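Long-range contacts in meso-diaminopimelate dehydrogenase (Clostridium tetani, PDB 3WGY), which is an engineered variant of an enzyme that catalyses the reversible NADP-dependent oxidative deamination of meso-diaminopimelate, here with 4-methyl-2-oxovalerate bound: residues G13-G18 with F279-L284; S54-Y59 with A84-T89; G142-F147 with V253-N258; V200-P205 with H233-E238; Y292-E297 with F310-P315. The protein carries 6 engineered substitutions. One frame throughout, in Å; residues are numbered along the deposited sequence.

Contact 1. Residues G13-G18 with F279-L284; sequences GNIGKG and FTSSVL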
# COMPACT_ATOMS: atom_id res chain seq x y z
N GLY B 13 28.41 4.28 -1.80
CA GLY B 13 28.02 5.10 -2.93
C GLY B 13 26.84 5.95 -2.50
O GLY B 13 26.70 6.26 -1.31
N ASN B 14 25.98 6.33 -3.44
CA ASN B 14 24.82 7.16 -3.08
C ASN B 14 23.85 6.43 -2.17
O ASN B 14 23.24 7.05 -1.30
CB ASN B 14 24.08 7.65 -4.32
CG ASN B 14 24.75 8.86 -4.96
OD1 ASN B 14 25.55 9.55 -4.32
ND2 ASN B 14 24.40 9.13 -6.22
N ILE B 15 23.70 5.13 -2.35
CA ILE B 15 22.77 4.39 -1.50
C ILE B 15 23.37 4.14 -0.12
O ILE B 15 22.70 4.29 0.91
CB ILE B 15 22.35 3.07 -2.16
CG1 ILE B 15 21.70 3.38 -3.52
CG2 ILE B 15 21.34 2.33 -1.27
CD1 ILE B 15 21.20 2.17 -4.26
N GLY B 16 24.65 3.77 -0.08
CA GLY B 16 25.31 3.54 1.20
C GLY B 16 25.22 4.80 2.03
O GLY B 16 24.87 4.76 3.21
N LYS B 17 25.54 5.94 1.41
CA LYS B 17 25.49 7.23 2.09
C LYS B 17 24.05 7.53 2.52
O LYS B 17 23.82 8.07 3.61
CB LYS B 17 25.97 8.36 1.16
CG LYS B 17 27.47 8.42 0.96
CD LYS B 17 27.83 9.59 0.04
CE LYS B 17 29.33 9.85 0.03
NZ LYS B 17 30.12 8.65 -0.37
N GLY B 18 23.09 7.18 1.67
CA GLY B 18 21.70 7.40 2.01
C GLY B 18 21.27 6.55 3.19
O GLY B 18 20.47 6.99 4.03
N PHE B 279 15.35 7.64 -0.84
CA PHE B 279 14.09 6.97 -0.54
C PHE B 279 14.36 5.48 -0.51
O PHE B 279 13.91 4.78 0.39
CB PHE B 279 13.03 7.28 -1.59
CG PHE B 279 11.70 6.67 -1.29
CD1 PHE B 279 10.87 7.22 -0.31
CD2 PHE B 279 11.30 5.51 -1.93
CE1 PHE B 279 9.65 6.63 0.02
CE2 PHE B 279 10.08 4.90 -1.61
CZ PHE B 279 9.26 5.46 -0.63
N THR B 280 15.09 5.00 -1.51
CA THR B 280 15.44 3.59 -1.57
C THR B 280 16.15 3.22 -0.26
O THR B 280 15.91 2.17 0.32
CB THR B 280 16.40 3.30 -2.73
OG1 THR B 280 15.76 3.65 -3.96
CG2 THR B 280 16.79 1.83 -2.75
N SER B 281 17.03 4.11 0.18
CA SER B 281 17.77 3.91 1.42
C SER B 281 16.86 3.82 2.64
O SER B 281 17.08 2.99 3.53
CB SER B 281 18.77 5.05 1.63
OG SER B 281 19.79 5.00 0.65
N SER B 282 15.84 4.67 2.69
CA SER B 282 14.90 4.65 3.81
C SER B 282 14.16 3.33 3.82
O SER B 282 13.90 2.75 4.88
CB SER B 282 13.88 5.79 3.71
OG SER B 282 14.50 7.03 3.93
N VAL B 283 13.79 2.86 2.64
CA VAL B 283 13.09 1.60 2.52
C VAL B 283 14.01 0.50 3.01
O VAL B 283 13.60 -0.37 3.79
CB VAL B 283 12.67 1.32 1.05
CG1 VAL B 283 12.09 -0.08 0.94
CG2 VAL B 283 11.66 2.37 0.58
N LEU B 284 15.27 0.54 2.57
CA LEU B 284 16.24 -0.47 2.98
C LEU B 284 16.34 -0.52 4.51
O LEU B 284 16.32 -1.60 5.11
CB LEU B 284 17.62 -0.20 2.36
CG LEU B 284 17.75 -0.51 0.87
CD1 LEU B 284 19.12 -0.07 0.35
CD2 LEU B 284 17.56 -2.01 0.66

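Contact 2. Residues S54-Y59 with A84-T89; sequences SRLELY and ASQFNT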
# COMPACT_ATOMS: atom_id res chain seq x y z
N SER B 54 38.01 -6.05 3.28
CA SER B 54 38.75 -7.28 3.59
C SER B 54 38.55 -7.74 5.03
O SER B 54 38.81 -8.90 5.36
CB SER B 54 40.25 -7.08 3.34
OG SER B 54 40.73 -6.00 4.11
N ARG B 55 38.10 -6.83 5.89
CA ARG B 55 37.89 -7.15 7.29
C ARG B 55 36.41 -7.35 7.64
O ARG B 55 36.02 -7.27 8.80
CB ARG B 55 38.48 -6.06 8.18
CG ARG B 55 40.01 -5.99 8.10
CD ARG B 55 40.54 -4.68 8.64
NE ARG B 55 40.36 -4.52 10.08
CZ ARG B 55 41.09 -5.15 11.00
NH1 ARG B 55 42.05 -5.99 10.65
NH2 ARG B 55 40.87 -4.90 12.29
N LEU B 56 35.60 -7.61 6.62
CA LEU B 56 34.17 -7.82 6.83
C LEU B 56 33.94 -8.99 7.77
O LEU B 56 33.17 -8.89 8.72
CB LEU B 56 33.49 -8.11 5.49
CG LEU B 56 31.99 -8.39 5.61
CD1 LEU B 56 31.31 -7.20 6.24
CD2 LEU B 56 31.43 -8.66 4.23
N GLU B 57 34.62 -10.10 7.49
CA GLU B 57 34.53 -11.31 8.28
C GLU B 57 34.70 -11.10 9.79
O GLU B 57 34.13 -11.83 10.59
CB GLU B 57 35.58 -12.31 7.79
CG GLU B 57 36.96 -11.68 7.62
CD GLU B 57 38.03 -12.70 7.23
OE1 GLU B 57 39.18 -12.28 6.98
OE2 GLU B 57 37.72 -13.91 7.18
N LEU B 58 35.49 -10.10 10.16
CA LEU B 58 35.75 -9.82 11.57
C LEU B 58 34.56 -9.25 12.32
O LEU B 58 34.58 -9.14 13.54
CB LEU B 58 36.93 -8.84 11.69
CG LEU B 58 38.22 -9.33 11.03
CD1 LEU B 58 39.30 -8.26 11.10
CD2 LEU B 58 38.67 -10.61 11.71
N TYR B 59 33.51 -8.89 11.58
CA TYR B 59 32.34 -8.29 12.21
C TYR B 59 31.12 -9.21 12.30
O TYR B 59 30.00 -8.73 12.51
CB TYR B 59 32.00 -6.99 11.47
CG TYR B 59 33.03 -5.90 11.69
CD1 TYR B 59 34.29 -5.98 11.10
CD2 TYR B 59 32.76 -4.82 12.54
CE1 TYR B 59 35.27 -5.01 11.36
CE2 TYR B 59 33.73 -3.85 12.80
CZ TYR B 59 34.98 -3.95 12.21
OH TYR B 59 35.94 -3.01 12.48
N ALA B 84 25.96 -13.21 2.66
CA ALA B 84 24.88 -14.02 3.22
C ALA B 84 25.38 -15.18 4.07
O ALA B 84 24.71 -15.58 5.02
CB ALA B 84 23.98 -14.55 2.10
N SER B 85 26.54 -15.72 3.73
CA SER B 85 27.10 -16.84 4.49
C SER B 85 27.64 -16.38 5.83
O SER B 85 28.05 -17.20 6.65
CB SER B 85 28.24 -17.50 3.71
OG SER B 85 27.77 -18.15 2.55
N GLN B 86 27.63 -15.08 6.06
CA GLN B 86 28.17 -14.56 7.31
C GLN B 86 27.23 -13.63 8.06
O GLN B 86 27.38 -13.45 9.27
CB GLN B 86 29.47 -13.82 7.02
CG GLN B 86 30.50 -14.67 6.28
CD GLN B 86 31.68 -13.86 5.78
OE1 GLN B 86 31.52 -12.97 4.93
NE2 GLN B 86 32.86 -14.16 6.29
N PHE B 87 26.27 -13.04 7.37
CA PHE B 87 25.33 -12.13 8.03
C PHE B 87 23.94 -12.27 7.45
O PHE B 87 23.74 -12.89 6.41
CB PHE B 87 25.75 -10.66 7.85
CG PHE B 87 27.18 -10.38 8.23
CD1 PHE B 87 28.22 -10.72 7.38
CD2 PHE B 87 27.48 -9.75 9.44
CE1 PHE B 87 29.55 -10.45 7.73
CE2 PHE B 87 28.80 -9.47 9.79
CZ PHE B 87 29.84 -9.82 8.93
N ASN B 88 22.96 -11.70 8.14
CA ASN B 88 21.59 -11.69 7.64
C ASN B 88 21.71 -10.50 6.69
O ASN B 88 22.30 -9.49 7.05
CB ASN B 88 20.60 -11.37 8.75
CG ASN B 88 20.56 -12.44 9.82
OD1 ASN B 88 20.40 -13.62 9.52
ND2 ASN B 88 20.69 -12.02 11.07
N THR B 89 21.16 -10.61 5.49
CA THR B 89 21.31 -9.50 4.56
C THR B 89 20.04 -8.88 4.03
O THR B 89 18.97 -9.48 4.08
CB THR B 89 22.14 -9.92 3.36
OG1 THR B 89 21.43 -10.94 2.64
CG2 THR B 89 23.49 -10.46 3.81

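Contact 3. Residues G142-F147 with V253-N258; sequences GKTHTF and VIRSGN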
# COMPACT_ATOMS: atom_id res chain seq x y z
N GLY B 142 -9.56 -7.43 -13.49
CA GLY B 142 -9.19 -6.06 -13.79
C GLY B 142 -7.80 -6.02 -14.39
O GLY B 142 -7.24 -7.07 -14.73
N LYS B 143 -7.24 -4.83 -14.51
CA LYS B 143 -5.91 -4.67 -15.10
C LYS B 143 -4.97 -3.86 -14.21
O LYS B 143 -5.39 -2.94 -13.51
CB LYS B 143 -6.03 -3.97 -16.46
CG LYS B 143 -6.84 -4.75 -17.50
CD LYS B 143 -6.92 -4.01 -18.84
CE LYS B 143 -7.69 -4.81 -19.90
NZ LYS B 143 -7.03 -6.10 -20.26
N THR B 144 -3.69 -4.22 -14.22
CA THR B 144 -2.70 -3.49 -13.44
C THR B 144 -1.87 -2.64 -14.38
O THR B 144 -1.49 -3.10 -15.46
CB THR B 144 -1.73 -4.41 -12.68
OG1 THR B 144 -2.47 -5.28 -11.82
CG2 THR B 144 -0.76 -3.59 -11.86
N HIS B 145 -1.58 -1.42 -13.96
CA HIS B 145 -0.78 -0.51 -14.77
C HIS B 145 0.32 0.14 -13.93
O HIS B 145 0.03 0.85 -12.97
CB HIS B 145 -1.67 0.58 -15.36
CG HIS B 145 -2.73 0.06 -16.29
ND1 HIS B 145 -2.43 -0.65 -17.44
CD2 HIS B 145 -4.08 0.17 -16.25
CE1 HIS B 145 -3.55 -0.95 -18.06
NE2 HIS B 145 -4.57 -0.47 -17.37
N THR B 146 1.57 -0.12 -14.29
CA THR B 146 2.68 0.50 -13.58
C THR B 146 3.34 1.51 -14.51
O THR B 146 3.63 1.20 -15.67
CB THR B 146 3.75 -0.51 -13.12
OG1 THR B 146 3.15 -1.53 -12.31
CG2 THR B 146 4.81 0.19 -12.29
N PHE B 147 3.56 2.71 -14.01
CA PHE B 147 4.21 3.78 -14.77
C PHE B 147 5.43 4.22 -13.97
O PHE B 147 5.38 4.26 -12.74
CB PHE B 147 3.28 4.98 -14.96
CG PHE B 147 2.07 4.70 -15.80
CD1 PHE B 147 1.05 3.89 -15.33
CD2 PHE B 147 1.92 5.31 -17.04
CE1 PHE B 147 -0.11 3.68 -16.08
CE2 PHE B 147 0.76 5.11 -17.80
CZ PHE B 147 -0.25 4.29 -17.32
N VAL B 253 1.32 2.84 -9.61
CA VAL B 253 0.86 1.46 -9.70
C VAL B 253 -0.66 1.56 -9.57
O VAL B 253 -1.18 1.87 -8.49
CB VAL B 253 1.42 0.56 -8.59
CG1 VAL B 253 0.83 -0.83 -8.73
CG2 VAL B 253 2.94 0.50 -8.69
N ILE B 254 -1.36 1.29 -10.66
CA ILE B 254 -2.81 1.40 -10.68
C ILE B 254 -3.56 0.12 -11.01
O ILE B 254 -3.28 -0.54 -12.01
CB ILE B 254 -3.23 2.47 -11.68
CG1 ILE B 254 -2.62 3.82 -11.29
CG2 ILE B 254 -4.74 2.53 -11.77
CD1 ILE B 254 -2.77 4.88 -12.35
N ARG B 255 -4.53 -0.24 -10.17
CA ARG B 255 -5.32 -1.44 -10.44
C ARG B 255 -6.71 -0.96 -10.79
O ARG B 255 -7.40 -0.34 -9.97
CB ARG B 255 -5.38 -2.37 -9.23
CG ARG B 255 -6.18 -3.67 -9.46
CD ARG B 255 -5.47 -4.63 -10.44
NE ARG B 255 -6.21 -5.89 -10.62
CZ ARG B 255 -5.87 -6.85 -11.48
NH1 ARG B 255 -4.78 -6.71 -12.23
NH2 ARG B 255 -6.60 -7.95 -11.57
N SER B 256 -7.09 -1.22 -12.03
CA SER B 256 -8.40 -0.84 -12.51
C SER B 256 -9.19 -2.13 -12.61
O SER B 256 -8.93 -2.97 -13.47
CB SER B 256 -8.31 -0.20 -13.90
OG SER B 256 -9.60 0.12 -14.38
N GLY B 257 -10.15 -2.29 -11.71
CA GLY B 257 -10.94 -3.49 -11.72
C GLY B 257 -12.40 -3.14 -11.84
O GLY B 257 -12.79 -1.98 -11.74
N ASN B 258 -13.22 -4.15 -12.07
CA ASN B 258 -14.64 -3.94 -12.18
C ASN B 258 -15.31 -4.87 -11.19
O ASN B 258 -14.83 -5.98 -10.96
CB ASN B 258 -15.11 -4.25 -13.60
CG ASN B 258 -14.55 -5.55 -14.13
OD1 ASN B 258 -13.37 -5.65 -14.44
ND2 ASN B 258 -15.40 -6.57 -14.21

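Contact 4. Residues V200-P205 with H233-E238; sequences VCYVVP and HFITEE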
# COMPACT_ATOMS: atom_id res chain seq x y z
N VAL B 200 11.92 12.63 -22.89
CA VAL B 200 12.38 14.00 -23.09
C VAL B 200 13.88 14.07 -22.88
O VAL B 200 14.42 13.56 -21.88
CB VAL B 200 11.68 14.97 -22.11
CG1 VAL B 200 12.06 16.42 -22.43
CG2 VAL B 200 10.17 14.79 -22.20
N CYS B 201 14.57 14.69 -23.83
CA CYS B 201 16.01 14.82 -23.74
C CYS B 201 16.39 16.29 -23.69
O CYS B 201 15.72 17.14 -24.27
CB CYS B 201 16.69 14.17 -24.94
SG CYS B 201 16.41 12.39 -25.13
N TYR B 202 17.47 16.57 -22.97
CA TYR B 202 17.99 17.92 -22.88
C TYR B 202 19.43 17.75 -23.32
O TYR B 202 20.23 17.10 -22.64
CB TYR B 202 17.90 18.44 -21.44
CG TYR B 202 16.47 18.64 -20.99
CD1 TYR B 202 15.70 17.57 -20.54
CD2 TYR B 202 15.88 19.91 -21.04
CE1 TYR B 202 14.37 17.75 -20.15
CE2 TYR B 202 14.56 20.10 -20.66
CZ TYR B 202 13.81 19.02 -20.22
OH TYR B 202 12.50 19.22 -19.85
N VAL B 203 19.75 18.32 -24.47
CA VAL B 203 21.07 18.17 -25.05
C VAL B 203 21.94 19.41 -25.16
O VAL B 203 21.46 20.50 -25.45
CB VAL B 203 20.95 17.55 -26.47
CG1 VAL B 203 22.30 17.52 -27.16
CG2 VAL B 203 20.35 16.15 -26.37
N VAL B 204 23.23 19.22 -24.91
CA VAL B 204 24.22 20.28 -25.03
C VAL B 204 24.91 19.90 -26.34
O VAL B 204 25.64 18.91 -26.40
CB VAL B 204 25.24 20.24 -23.89
CG1 VAL B 204 26.23 21.39 -24.04
CG2 VAL B 204 24.51 20.33 -22.54
N PRO B 205 24.67 20.67 -27.41
CA PRO B 205 25.28 20.41 -28.72
C PRO B 205 26.71 20.91 -28.86
O PRO B 205 27.10 21.86 -28.18
CB PRO B 205 24.34 21.14 -29.66
CG PRO B 205 24.06 22.40 -28.87
CD PRO B 205 23.80 21.86 -27.47
N HIS B 233 15.25 18.97 -26.30
CA HIS B 233 15.43 20.38 -25.99
C HIS B 233 16.93 20.67 -26.00
O HIS B 233 17.72 19.88 -25.49
CB HIS B 233 14.87 20.72 -24.61
CG HIS B 233 13.39 20.50 -24.49
ND1 HIS B 233 12.47 21.30 -25.14
CD2 HIS B 233 12.67 19.59 -23.79
CE1 HIS B 233 11.25 20.89 -24.85
NE2 HIS B 233 11.35 19.85 -24.03
N PHE B 234 17.31 21.81 -26.57
CA PHE B 234 18.72 22.17 -26.62
C PHE B 234 19.03 23.22 -25.55
O PHE B 234 18.38 24.25 -25.47
CB PHE B 234 19.08 22.66 -28.02
CG PHE B 234 19.04 21.56 -29.05
CD1 PHE B 234 19.99 20.54 -29.02
CD2 PHE B 234 18.05 21.52 -30.02
CE1 PHE B 234 19.94 19.49 -29.94
CE2 PHE B 234 17.98 20.47 -30.94
CZ PHE B 234 18.93 19.46 -30.90
N ILE B 235 20.03 22.92 -24.73
CA ILE B 235 20.41 23.83 -23.66
C ILE B 235 21.94 23.93 -23.57
O ILE B 235 22.66 23.24 -24.28
CB ILE B 235 19.87 23.33 -22.30
CG1 ILE B 235 20.47 21.97 -21.96
CG2 ILE B 235 18.35 23.21 -22.35
CD1 ILE B 235 20.13 21.49 -20.56
N THR B 236 22.42 24.79 -22.68
CA THR B 236 23.85 24.97 -22.48
C THR B 236 24.34 24.03 -21.39
O THR B 236 23.55 23.40 -20.69
CB THR B 236 24.18 26.39 -22.01
OG1 THR B 236 23.76 26.55 -20.65
CG2 THR B 236 23.47 27.42 -22.89
N GLU B 237 25.66 23.95 -21.24
CA GLU B 237 26.27 23.10 -20.23
C GLU B 237 25.86 23.58 -18.83
O GLU B 237 25.59 22.77 -17.95
CB GLU B 237 27.79 23.14 -20.37
CG GLU B 237 28.54 22.10 -19.54
CD GLU B 237 28.43 20.70 -20.12
OE1 GLU B 237 28.93 20.46 -21.25
OE2 GLU B 237 27.84 19.83 -19.45
N GLU B 238 25.80 24.90 -18.65
CA GLU B 238 25.43 25.49 -17.37
C GLU B 238 24.04 25.04 -16.91
O GLU B 238 23.87 24.59 -15.77
CB GLU B 238 25.45 27.02 -17.45
CG GLU B 238 24.77 27.70 -16.27
CD GLU B 238 24.77 29.23 -16.35
OE1 GLU B 238 24.29 29.79 -17.36
OE2 GLU B 238 25.25 29.87 -15.39

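Contact 5. Residues Y292-E297 with F310-P315; sequences YKLSKE and FSYLSP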
# COMPACT_ATOMS: atom_id res chain seq x y z
N TYR B 292 15.71 -8.05 11.12
CA TYR B 292 16.26 -8.24 12.45
C TYR B 292 15.23 -9.00 13.28
O TYR B 292 15.56 -9.98 13.95
CB TYR B 292 16.56 -6.88 13.10
CG TYR B 292 16.85 -6.96 14.59
CD1 TYR B 292 15.82 -6.92 15.53
CD2 TYR B 292 18.16 -7.09 15.05
CE1 TYR B 292 16.09 -7.01 16.90
CE2 TYR B 292 18.44 -7.19 16.41
CZ TYR B 292 17.41 -7.15 17.33
OH TYR B 292 17.69 -7.26 18.68
N LYS B 293 13.98 -8.55 13.23
CA LYS B 293 12.91 -9.19 13.99
C LYS B 293 12.76 -10.64 13.56
O LYS B 293 12.72 -11.54 14.39
CB LYS B 293 11.60 -8.44 13.79
CG LYS B 293 11.65 -6.99 14.24
CD LYS B 293 10.28 -6.35 14.23
CE LYS B 293 10.34 -4.91 14.69
NZ LYS B 293 8.99 -4.34 14.90
N LEU B 294 12.68 -10.87 12.25
CA LEU B 294 12.53 -12.22 11.74
C LEU B 294 13.73 -13.11 12.05
O LEU B 294 13.57 -14.31 12.27
CB LEU B 294 12.30 -12.20 10.22
CG LEU B 294 10.89 -11.81 9.75
CD1 LEU B 294 10.89 -11.75 8.24
CD2 LEU B 294 9.87 -12.82 10.24
N SER B 295 14.93 -12.53 12.08
CA SER B 295 16.12 -13.32 12.37
C SER B 295 16.06 -13.84 13.81
O SER B 295 16.45 -14.97 14.08
CB SER B 295 17.40 -12.49 12.17
OG SER B 295 17.56 -11.52 13.19
N LYS B 296 15.55 -13.01 14.72
CA LYS B 296 15.42 -13.39 16.12
C LYS B 296 14.38 -14.50 16.31
O LYS B 296 14.51 -15.35 17.20
CB LYS B 296 15.02 -12.18 16.97
CG LYS B 296 16.09 -11.10 17.02
CD LYS B 296 17.39 -11.64 17.60
CE LYS B 296 18.50 -10.60 17.56
NZ LYS B 296 19.79 -11.19 17.99
N GLU B 297 13.34 -14.50 15.48
CA GLU B 297 12.30 -15.51 15.56
C GLU B 297 12.82 -16.77 14.87
O GLU B 297 12.06 -17.71 14.61
CB GLU B 297 11.03 -15.04 14.85
CG GLU B 297 10.54 -13.68 15.29
CD GLU B 297 9.27 -13.27 14.56
OE1 GLU B 297 8.93 -13.91 13.55
OE2 GLU B 297 8.63 -12.29 15.00
N PHE B 310 3.55 -5.81 7.29
CA PHE B 310 3.96 -4.43 7.49
C PHE B 310 4.29 -4.12 8.95
O PHE B 310 5.08 -3.23 9.24
CB PHE B 310 2.88 -3.48 6.98
CG PHE B 310 2.85 -3.33 5.48
CD1 PHE B 310 3.53 -4.22 4.66
CD2 PHE B 310 2.12 -2.31 4.89
CE1 PHE B 310 3.48 -4.10 3.27
CE2 PHE B 310 2.06 -2.18 3.50
CZ PHE B 310 2.74 -3.07 2.69
N SER B 311 3.69 -4.87 9.88
CA SER B 311 3.95 -4.65 11.30
C SER B 311 5.44 -4.71 11.65
O SER B 311 5.90 -4.01 12.56
CB SER B 311 3.19 -5.68 12.14
OG SER B 311 3.62 -6.99 11.83
N TYR B 312 6.19 -5.55 10.94
CA TYR B 312 7.62 -5.68 11.21
C TYR B 312 8.47 -4.47 10.82
O TYR B 312 9.61 -4.35 11.26
CB TYR B 312 8.18 -6.92 10.50
CG TYR B 312 7.80 -8.23 11.15
CD1 TYR B 312 6.48 -8.67 11.17
CD2 TYR B 312 8.78 -9.04 11.73
CE1 TYR B 312 6.14 -9.90 11.76
CE2 TYR B 312 8.46 -10.26 12.31
CZ TYR B 312 7.14 -10.68 12.33
OH TYR B 312 6.82 -11.90 12.90
N LEU B 313 7.90 -3.58 10.00
CA LEU B 313 8.61 -2.38 9.55
C LEU B 313 8.57 -1.27 10.59
O LEU B 313 9.27 -0.25 10.45
CB LEU B 313 7.99 -1.86 8.26
CG LEU B 313 7.95 -2.80 7.05
CD1 LEU B 313 7.19 -2.10 5.92
CD2 LEU B 313 9.38 -3.14 6.61
N SER B 314 7.76 -1.45 11.62
CA SER B 314 7.63 -0.44 12.66
C SER B 314 8.27 -0.82 13.99
O SER B 314 8.30 -1.98 14.37
CB SER B 314 6.14 -0.15 12.89
OG SER B 314 5.97 0.73 13.99
N PRO B 315 8.82 0.18 14.70
CA PRO B 315 9.45 -0.06 15.99
C PRO B 315 8.41 -0.06 17.11
O PRO B 315 8.73 -0.33 18.26
CB PRO B 315 10.43 1.11 16.11
CG PRO B 315 9.67 2.22 15.47
CD PRO B 315 9.09 1.55 14.22

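Contact 1. Residues G13-G18 with F279-L284
Ser-281 touches the helix at Gly-18 and Ile-15 with its whole short side chain. Its CB lies 3.3 Å from Gly-18 C, while its OG stands 3.0 Å from Ile-15 O. That hydrogen bond is not settled, because Ala-277 O, one turn earlier on the serine's own helix, competes for the same hydroxyl proton. Gly-18, which has no side chain, lets the serine CB come down on its backbone carbonyl carbon.

Beside the polar pair is a small apolar touch. Ile-15 CG2 meets Leu-284 CD1 at 3.6 Å, the two side chains crossing at roughly a right angle. CG2 gets there because it stands opposite the isoleucine's backbone N, with CG1 on the N side (chi1 -58°).

Further out, the helical segments 14-18 and 279-284 pass 8.4 Å apart at their axes, with a signed crossing angle of -55°. Gly-13 N-caps the first, and Lys-17 N donates to Gly-13 O at 3.0 Å to close its opening turn. Together with Gly-11, Gly-13 and Gly-16 form a GxGxxG pattern, consistent with the dinucleotide-binding turn of a Rossmann fold. On the other side of helix 276-296, Val-283 packs on Ile-138 of the second subunit. At the start of the helix that follows this probable cofactor-binding turn, then, the crossing is a tight glycine-serine one, and a single hydroxyl in reach of both Ile-15 O and Ala-277 O can give at most a partial polar link.

Contact 2. Residues S54-Y59 with A84-T89
Phe-87 pushes its ring end into the turn formed by Leu-56 and Tyr-59. With CG beside its own backbone N (chi1 -52°), the ring leaves CB heading for the 54-59 segment, and the contacts lie on its outer atoms. On one flank CE1 packs 3.8 Å from Leu-56 CG, and Leu-56 CD1 is only slightly farther; the leucine and the phenylalanine run antiparallel to one another, overlapping near their ends. The other flank brings CE2 to 3.1 Å from Tyr-59 O. At the far end CZ sits 3.5 Å from Leu-56 O. Both carbonyl oxygens lie at the ring edge near its plane, where the slightly positive aromatic hydrogens would probably suit them. Leu-56 O is also taken up within the turn, by Tyr-59 N at 2.9 Å.

Beyond the ring tip, Tyr-59 turns its own ring toward Phe-35, with which it makes an edge-to-face pair. Phe-87 and Leu-56 both touch Met-66 of strand 65-68, and Leu-56 also reaches Ile-83 of helix 80-84. The phenylalanine ring thus joins the loop following edge strand 50-52 to the chain entering strand 88-90, by packing that is part apolar and part carbonyl-to-ring-edge, at one end of the parallel sheet of a Rossmann-type domain.

Contact 3. Residues G142-F147 with V253-N258
Lys-143 N donates to Ser-256 O at 2.7 Å, with an N-H...O angle of 163°, within an antiparallel beta ladder. Ser-256 N returns a bond to Lys-143 O at 2.8 Å. His-145 and Ile-254 form the next hydrogen-bonded pair, with Ile-254 N 2.7 Å from His-145 O. Strand 142-147 is thereby held as the edge of a three-stranded sheet whose other side, beyond 249-258, is strand 264-273.

The face bearing Thr-144, Thr-146, Val-253 and Arg-255 turns to helix 123-138. Here Thr-146 CG2 and Val-253 CG2 lie side by side at 4.1 Å. Arg-255 crosses Thr-144 of the partner strand at about a right angle: CG is opposite the backbone N, and a bend at chi2 (69°) swings the guanidinium back over the neighbouring strand. Its NH1 donates to Thr-144 OG1 at 2.7 Å, the oxygen lying 20° out of the guanidinium plane, and NH2 bonds Leu-139 O; with NE bonded elsewhere as well, all three nitrogens are held, which should limit rotation. On the opposite face Lys-143 pairs with Asp-190, and His-145 meets Phe-191 edge-to-face. Over one face of the Arg-255 guanidinium sits the glycine backbone, Gly-142 C lying 3.5 Å above the plane and over its centre.

Contact 4. Residues V200-P205 with H233-E238
The two ends of a beta-alpha-beta crossover meet here: strand 197-205 runs parallel to strand 230-234, and helix 211-219 links them. Tyr-202 pairs with His-233 and Val-203 with Phe-234. His-233 N donates to Cys-201 O at 2.8 Å. Two bonds of similar length follow, from Val-203 N to His-233 O and from Ile-235 N to Val-203 O, and all three are nearly straight.

On one face the Tyr-202 and His-233 side chains run next to each other, their rings inclined at 33°. His-233 CD2 sits over a face of the tyrosine ring, 3.7 Å from Tyr-202 CE2, while Val-200 CG1 comes to the imidazole edge 3.5 Å from that same His-233 CD2. Ile-235 has CG1 flanked by both its backbone N and its carbonyl carbon (chi1 63°), which carries CD1 to 3.9 Å from Tyr-202 CB. On the other face Phe-234 CD1 lies 4.0 Å from Val-203 CB.

Past the strand, Thr-236 N-caps helix 237-243, and its N bonds the Glu-239 carboxylate in return, as in a capping box. Val-204 CG1 packs beside the start of this helix, where Glu-237 OE2 bonds Asn-168. Helix 211-219 covers the Val-203 and Phe-234 face through Ile-218 and Leu-211, helix 154-162 adds Ile-160 there, and strand 166-175 continues the mixed sheet beyond strand 197-205.

Contact 5. Residues Y292-E297 with F310-P315
Tyr-312 and Lys-293 carry a surface contact between the C-terminal end of helix 276-296 and the 3-10 segment 310-313, which lies in the loop following strand 301-303, the last strand of the Rossmann-type parallel sheet. The second subunit lies on the far side of the turn: Phe-310 meets Phe-310 of the second subunit, and Leu-313 packs on Leu-134 of that subunit.

The apolar part centres on the tyrosine ring. Lys-293 CB approaches it obliquely, 3.5 Å from Tyr-312 CD2, and Leu-294 CD2 comes to 3.6 Å from Tyr-312 CE2, that leucine crossing the tyrosine at about a right angle. Leu-294 also reaches Ile-116 of strand 116-118, so the ring packs against a residue that backs onto the sheet.

The polar part lies at the two side-chain ends. Beyond its CB, Lys-293 is fully extended, with chi2, chi3 and chi4 all near 180°, and its chain passes alongside the backbone carbonyl of Tyr-312, with CD 3.6 Å from Tyr-312 O. Its ammonium points at Ser-314 O, almost in line with the carbonyl, in an apparent hydrogen bond whose modelled length is too short to be trusted. Glu-297, the first residue to leave the helix, comes to the tyrosine from the opposite direction with its carboxylate turned 73° from the ring plane, and Tyr-312 OH donates to the syn lone pair of Glu-297 OE2 at 2.8 Å.

Contact 1 closes the longest loop along the chain, and contacts 2, 3 and 4 are nested within it; contact 5 follows in series. Contacts 1 and 5 share helix 276-296, their centres about 19 Å apart, and both touch the second subunit. Contacts 2 and 5 meet directly, Asn-88 ND2 lying 3.5 Å from Ser-295 CB, at the parallel Rossmann-type sheet. Contacts 3 and 4 lie in the C-terminal family region, on separate sheets with centres about 35 Å apart, contact 4 nested inside contact 3. Contacts 2 and 4 stand about 45 Å apart, on opposite sides of the chain's centre. Helix 276-296 thus packs on the helix of the probable cofactor-binding turn, after the chain has passed through the C-terminal family region.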